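Local coordinates for protein beta-1,4-galactanase (Humicola insolens, PDB 1HJQ) that hydrolyses the beta-1,4-galactosidic linkages of type I arabinogalactans as a fungal glycoside hydrolase of family 53, at residues G133-Q138 and V243-W248; V211-F216 and T274-S279. All blocks are in the same frame, centred on the assembly; numbering follows the deposited sequence.

Contact 1 of 2, residues G133-Q138 and V243-W248; sequences GNEITQ and VVETNW
Glu135 and Glu245 are the assigned catalytic pair of a clan GH-A (beta/alpha)8 barrel: Glu135, assigned as the proton donor, follows the fourth strand, and Glu245, the assigned nucleophile, lies on the seventh, 240-245. The backbones stay well apart, with 9.8 Å between Glu135 CA and Glu245 CA, and the side chains close the distance. Both are extended beyond CG and cross at about a right angle. The nearest oxygens, Glu135 OE2 and Glu245 OE1, come to 3.7 Å, and the carboxyl carbons, Glu135 CD and Glu245 CD, lie 4.6 Å apart. This separation is consistent with the double-displacement mechanism of retaining glycosidases, the mechanism of this clan. The two carboxylate planes are turned 31° from each other, and Glu135 CG passes Glu245 OE2 at 4.2 Å. Asn134, immediately before the proton donor as is usual in GH-A enzymes, brings its carbonyl oxygen toward the other oxygen of the nucleophile. Asn134 OD1 is 3.7 Å from Glu245 OE2, a packing distance between two acceptors and not a bond, with the amide only 13° from the carboxylate plane. CG of Asn134 lies opposite the backbone N (chi1 -172°), which carries the amide toward Glu245, and the bond from ND2 to Ala87 O helps turn OD1 to that side. Other residues grip the acidic oxygens: Arg45 makes a salt bridge to Glu245 OE2, and Tyr214 OH bonds to Glu245 OE1. Glu245 is thus held at both oxygens, which probably fixes its rotation, while Ser212 OG holds Glu135 at OE2. Strand 240-245, which carries Glu245, lies in the closed sheet between strands 208-212 and 290-296. His178 of strand 174-179 touches both Asn134 and Glu135, and helix 270-286 packs behind Val243.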
loop_
_atom_site.group_PDB
_atom_site.type_symbol
_atom_site.label_atom_id
_atom_site.label_comp_id
_atom_site.label_asym_id
_atom_site.label_seq_id
_atom_site.Cartn_x
_atom_site.Cartn_y
_atom_site.Cartn_z
ATOM N N GLY A 133 -7.946 -0.283 5.371
ATOM C CA GLY A 133 -7.437 0.970 5.890
ATOM C C GLY A 133 -6.081 1.251 5.279
ATOM O O GLY A 133 -5.503 0.372 4.633
ATOM N N ASN A 134 -5.576 2.470 5.471
ATOM C CA ASN A 134 -4.271 2.854 4.938
ATOM C C ASN A 134 -3.430 3.547 6.010
ATOM O O ASN A 134 -3.760 4.652 6.443
ATOM C CB ASN A 134 -4.431 3.802 3.755
ATOM C CG ASN A 134 -3.111 4.075 3.053
ATOM O OD1 ASN A 134 -2.608 3.229 2.311
ATOM N ND2 ASN A 134 -2.533 5.253 3.303
ATOM N N GLU A 135 -2.337 2.906 6.418
ATOM C CA GLU A 135 -1.459 3.461 7.447
ATOM C C GLU A 135 -2.308 3.922 8.632
ATOM O O GLU A 135 -2.205 5.070 9.069
ATOM C CB GLU A 135 -0.654 4.653 6.902
ATOM C CG GLU A 135 0.260 4.334 5.725
ATOM C CD GLU A 135 1.312 5.421 5.471
ATOM O OE1 GLU A 135 0.949 6.613 5.407
ATOM O OE2 GLU A 135 2.506 5.083 5.325
ATOM N N ILE A 136 -3.148 3.023 9.140
ATOM C CA ILE A 136 -4.028 3.339 10.257
ATOM C C ILE A 136 -3.361 3.289 11.637
ATOM O O ILE A 136 -4.005 2.948 12.624
ATOM C CB ILE A 136 -5.270 2.413 10.258
ATOM C CG1 ILE A 136 -4.839 0.939 10.309
ATOM C CG2 ILE A 136 -6.104 2.682 9.014
ATOM C CD1 ILE A 136 -6.001 -0.070 10.310
ATOM N N THR A 137 -2.084 3.660 11.703
ATOM C CA THR A 137 -1.338 3.655 12.959
ATOM C C THR A 137 -2.023 4.448 14.070
ATOM O O THR A 137 -1.967 4.061 15.237
ATOM C CB THR A 137 0.059 4.243 12.781
ATOM O OG1 THR A 137 0.674 3.676 11.619
ATOM C CG2 THR A 137 0.900 3.941 13.997
ATOM N N GLN A 138 -2.636 5.572 13.717
ATOM C CA GLN A 138 -3.339 6.383 14.707
ATOM C C GLN A 138 -4.833 6.116 14.562
ATOM O O GLN A 138 -5.670 6.968 14.880
ATOM C CB GLN A 138 -3.058 7.878 14.506
ATOM C CG GLN A 138 -1.608 8.300 14.743
ATOM C CD GLN A 138 -1.028 7.752 16.048
ATOM O OE1 GLN A 138 -1.592 7.945 17.128
ATOM N NE2 GLN A 138 0.111 7.069 15.948
ATOM N N VAL A 243 6.080 -5.192 2.799
ATOM C CA VAL A 243 6.311 -3.758 2.735
ATOM C C VAL A 243 5.385 -3.336 1.608
ATOM O O VAL A 243 5.603 -3.683 0.444
ATOM C CB VAL A 243 7.758 -3.425 2.354
ATOM C CG1 VAL A 243 7.863 -1.966 1.970
ATOM C CG2 VAL A 243 8.675 -3.730 3.518
ATOM N N VAL A 244 4.329 -2.617 1.960
ATOM C CA VAL A 244 3.359 -2.196 0.967
ATOM C C VAL A 244 3.623 -0.796 0.428
ATOM O O VAL A 244 2.875 -0.298 -0.413
ATOM C CB VAL A 244 1.934 -2.287 1.545
ATOM C CG1 VAL A 244 1.676 -3.704 2.009
ATOM C CG2 VAL A 244 1.770 -1.337 2.699
ATOM N N GLU A 245 4.704 -0.180 0.899
ATOM C CA GLU A 245 5.069 1.162 0.469
ATOM C C GLU A 245 6.536 1.498 0.717
ATOM O O GLU A 245 7.028 1.396 1.845
ATOM C CB GLU A 245 4.236 2.202 1.206
ATOM C CG GLU A 245 2.892 2.509 0.623
ATOM C CD GLU A 245 2.218 3.636 1.376
ATOM O OE1 GLU A 245 2.892 4.656 1.644
ATOM O OE2 GLU A 245 1.021 3.509 1.700
ATOM N N THR A 246 7.225 1.919 -0.335
ATOM C CA THR A 246 8.619 2.313 -0.219
ATOM C C THR A 246 9.042 3.043 -1.484
ATOM O O THR A 246 8.473 2.827 -2.552
ATOM C CB THR A 246 9.546 1.105 0.002
ATOM O OG1 THR A 246 10.857 1.578 0.332
ATOM C CG2 THR A 246 9.623 0.239 -1.252
ATOM N N ASN A 247 10.037 3.911 -1.349
ATOM C CA ASN A 247 10.552 4.693 -2.464
ATOM C C ASN A 247 12.033 4.944 -2.234
ATOM O O ASN A 247 12.531 4.813 -1.120
ATOM C CB ASN A 247 9.875 6.069 -2.537
ATOM C CG ASN A 247 8.463 6.026 -3.103
ATOM O OD1 ASN A 247 7.706 6.987 -2.955
ATOM N ND2 ASN A 247 8.109 4.933 -3.767
ATOM N N TRP A 248 12.730 5.302 -3.302
ATOM C CA TRP A 248 14.135 5.653 -3.224
ATOM C C TRP A 248 14.295 6.696 -4.305
ATOM O O TRP A 248 13.926 6.468 -5.452
ATOM C CB TRP A 248 15.054 4.470 -3.495
ATOM C CG TRP A 248 16.490 4.874 -3.353
ATOM C CD1 TRP A 248 17.358 5.196 -4.357
ATOM C CD2 TRP A 248 17.199 5.088 -2.130
ATOM N NE1 TRP A 248 18.563 5.602 -3.835
ATOM C CE2 TRP A 248 18.493 5.544 -2.470
ATOM C CE3 TRP A 248 16.866 4.943 -0.777
ATOM C CZ2 TRP A 248 19.455 5.856 -1.503
ATOM C CZ3 TRP A 248 17.822 5.254 0.183
ATOM C CH2 TRP A 248 19.101 5.706 -0.187
#

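Contact 2 of 2, residues V211-F216 and T274-S279; sequences VSFYPF and TQYIQS
Tyr276 of helix 270-286 reaches to Phe213 and Pro215, in the loop that leaves strand 208-212, and so joins an outer helix of the (beta/alpha)8 barrel to the segment beyond its sixth strand. The helix is the one that follows the seventh strand, so the contact ties together two adjacent beta/alpha units. The polar tip of the tyrosine does most of the touching: OH approaches the Phe213 ring obliquely, 3.3 Å from Phe213 CE2 and 3.5 Å from Phe213 CD2. On the proline it meets Pro215 CD at 3.5 Å and Pro215 CB at 3.8 Å, so the oxygen sits between the aromatic and the pyrrolidine ring. Apolar packing backs this up, Tyr276 CZ lying 4.1 Å from both Phe213 CE2 and Pro215 CD. The Tyr276 ring gets this far because CG lies opposite the backbone N of Tyr276 (chi1 -177°), carrying the phenol away from the helix toward the loop. It also stacks with Trp248, while Leu223 and Leu226 of helix 223-237 and Val243 of strand 240-245 flank the Phe213 ring. With an alanine in place of Tyr276, Phe213 and Pro215 would probably lose their common neighbour and Trp248 its stacking partner, opening a gap between loop and helix. Within the helix, hydrogen bonding is regular, with one addition spanning Gln275 to Ser279: Gln275 O accepts Ser279 N at 2.9 Å and Ser279 OG at 2.8 Å, the two donors arriving from opposite faces of the carbonyl plane.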
loop_
_atom_site.group_PDB
_atom_site.type_symbol
_atom_site.label_atom_id
_atom_site.label_comp_id
_atom_site.label_asym_id
_atom_site.label_seq_id
_atom_site.Cartn_x
_atom_site.Cartn_y
_atom_site.Cartn_z
ATOM N N VAL A 211 3.363 -2.973 5.933
ATOM C CA VAL A 211 4.031 -1.821 6.530
ATOM C C VAL A 211 4.659 -0.894 5.510
ATOM O O VAL A 211 5.084 -1.318 4.442
ATOM C CB VAL A 211 5.160 -2.241 7.501
ATOM C CG1 VAL A 211 4.624 -3.193 8.539
ATOM C CG2 VAL A 211 6.313 -2.872 6.731
ATOM N N SER A 212 4.714 0.384 5.849
ATOM C CA SER A 212 5.339 1.357 4.974
ATOM C C SER A 212 6.776 1.486 5.473
ATOM O O SER A 212 7.027 1.540 6.680
ATOM C CB SER A 212 4.620 2.702 5.062
ATOM O OG SER A 212 3.287 2.592 4.589
ATOM N N PHE A 213 7.717 1.499 4.542
ATOM C CA PHE A 213 9.118 1.614 4.897
ATOM C C PHE A 213 9.737 2.602 3.922
ATOM O O PHE A 213 9.840 2.329 2.726
ATOM C CB PHE A 213 9.795 0.239 4.800
ATOM C CG PHE A 213 11.244 0.244 5.199
ATOM C CD1 PHE A 213 11.620 0.540 6.508
ATOM C CD2 PHE A 213 12.237 -0.024 4.261
ATOM C CE1 PHE A 213 12.961 0.573 6.878
ATOM C CE2 PHE A 213 13.581 0.006 4.621
ATOM C CZ PHE A 213 13.941 0.307 5.935
ATOM N N TYR A 214 10.119 3.763 4.438
ATOM C CA TYR A 214 10.715 4.820 3.630
ATOM C C TYR A 214 12.040 5.236 4.238
ATOM O O TYR A 214 12.250 5.109 5.439
ATOM C CB TYR A 214 9.790 6.034 3.578
ATOM C CG TYR A 214 8.549 5.838 2.750
ATOM C CD1 TYR A 214 8.594 5.930 1.361
ATOM C CD2 TYR A 214 7.325 5.557 3.353
ATOM C CE1 TYR A 214 7.448 5.749 0.594
ATOM C CE2 TYR A 214 6.178 5.373 2.598
ATOM C CZ TYR A 214 6.246 5.470 1.218
ATOM O OH TYR A 214 5.112 5.274 0.466
ATOM N N PRO A 215 12.954 5.756 3.416
ATOM C CA PRO A 215 14.244 6.164 3.964
ATOM C C PRO A 215 14.340 7.643 4.321
ATOM O O PRO A 215 15.201 8.036 5.107
ATOM C CB PRO A 215 15.198 5.799 2.842
ATOM C CG PRO A 215 14.400 6.217 1.629
ATOM C CD PRO A 215 13.009 5.677 1.944
ATOM N N PHE A 216 13.454 8.456 3.755
ATOM C CA PHE A 216 13.501 9.899 3.962
ATOM C C PHE A 216 12.582 10.546 5.000
ATOM O O PHE A 216 12.246 11.725 4.886
ATOM C CB PHE A 216 13.311 10.597 2.611
ATOM C CG PHE A 216 12.203 10.003 1.759
ATOM C CD1 PHE A 216 10.897 9.916 2.239
ATOM C CD2 PHE A 216 12.471 9.541 0.470
ATOM C CE1 PHE A 216 9.884 9.377 1.450
ATOM C CE2 PHE A 216 11.464 9.003 -0.321
ATOM C CZ PHE A 216 10.166 8.921 0.172
ATOM N N THR A 274 17.673 0.416 -7.579
ATOM C CA THR A 274 17.782 -1.029 -7.729
ATOM C C THR A 274 18.360 -1.611 -6.454
ATOM O O THR A 274 17.788 -2.510 -5.840
ATOM C CB THR A 274 18.706 -1.390 -8.915
ATOM O OG1 THR A 274 18.212 -0.761 -10.105
ATOM C CG2 THR A 274 18.742 -2.900 -9.136
ATOM N N GLN A 275 19.501 -1.065 -6.062
ATOM C CA GLN A 275 20.211 -1.485 -4.866
ATOM C C GLN A 275 19.297 -1.441 -3.638
ATOM O O GLN A 275 19.202 -2.416 -2.889
ATOM C CB GLN A 275 21.404 -0.555 -4.667
ATOM C CG GLN A 275 22.479 -1.043 -3.732
ATOM C CD GLN A 275 23.652 -0.080 -3.699
ATOM O OE1 GLN A 275 24.103 0.407 -4.747
ATOM N NE2 GLN A 275 24.158 0.201 -2.501
ATOM N N TYR A 276 18.618 -0.311 -3.440
ATOM C CA TYR A 276 17.733 -0.148 -2.292
ATOM C C TYR A 276 16.528 -1.081 -2.322
ATOM O O TYR A 276 16.226 -1.747 -1.332
ATOM C CB TYR A 276 17.237 1.299 -2.191
ATOM C CG TYR A 276 16.364 1.560 -0.978
ATOM C CD1 TYR A 276 16.924 1.794 0.284
ATOM C CD2 TYR A 276 14.976 1.571 -1.091
ATOM C CE1 TYR A 276 16.117 2.043 1.402
ATOM C CE2 TYR A 276 14.162 1.812 0.012
ATOM C CZ TYR A 276 14.732 2.051 1.253
ATOM O OH TYR A 276 13.906 2.314 2.326
ATOM N N ILE A 277 15.831 -1.115 -3.450
ATOM C CA ILE A 277 14.657 -1.962 -3.577
ATOM C C ILE A 277 15.032 -3.414 -3.357
ATOM O O ILE A 277 14.271 -4.178 -2.774
ATOM C CB ILE A 277 14.000 -1.802 -4.965
ATOM C CG1 ILE A 277 13.498 -0.366 -5.130
ATOM C CG2 ILE A 277 12.845 -2.793 -5.119
ATOM C CD1 ILE A 277 12.975 -0.051 -6.509
ATOM N N GLN A 278 16.218 -3.789 -3.810
ATOM C CA GLN A 278 16.676 -5.158 -3.654
ATOM C C GLN A 278 17.037 -5.466 -2.202
ATOM O O GLN A 278 16.750 -6.555 -1.710
ATOM C CB GLN A 278 17.867 -5.416 -4.584
ATOM C CG GLN A 278 18.355 -6.857 -4.616
ATOM C CD GLN A 278 18.722 -7.319 -6.021
ATOM O OE1 GLN A 278 19.395 -6.600 -6.777
ATOM N NE2 GLN A 278 18.287 -8.530 -6.378
ATOM N N SER A 279 17.657 -4.509 -1.517
ATOM C CA SER A 279 18.026 -4.694 -0.114
ATOM C C SER A 279 16.773 -4.889 0.734
ATOM O O SER A 279 16.729 -5.754 1.613
ATOM C CB SER A 279 18.776 -3.476 0.415
ATOM O OG SER A 279 19.973 -3.261 -0.296
#

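How the contacts relate
The two contacts, with centres 12 Å apart, are joined because strands 208-212 and 240-245 are neighbours in the barrel sheet, and their segments alternate along the chain. Segment 211-216 serves both: while its Phe213 and Pro215 receive helix 270-286, its Ser212 and Tyr214 turn to the active site of contact 1. Tyr214 OH is 2.6 Å from Glu245 OE1 and Ser212 OG is 2.7 Å from Glu135 OE2, both probable hydrogen bonds. Beyond the nucleophile, Thr246 OG1 bonds to Phe213 O at 2.7 Å, and Asn247 O packs on Pro215 CD. Segment 211-216 therefore supplies second-shell partners to the assigned catalytic pair and also receives the outer helix.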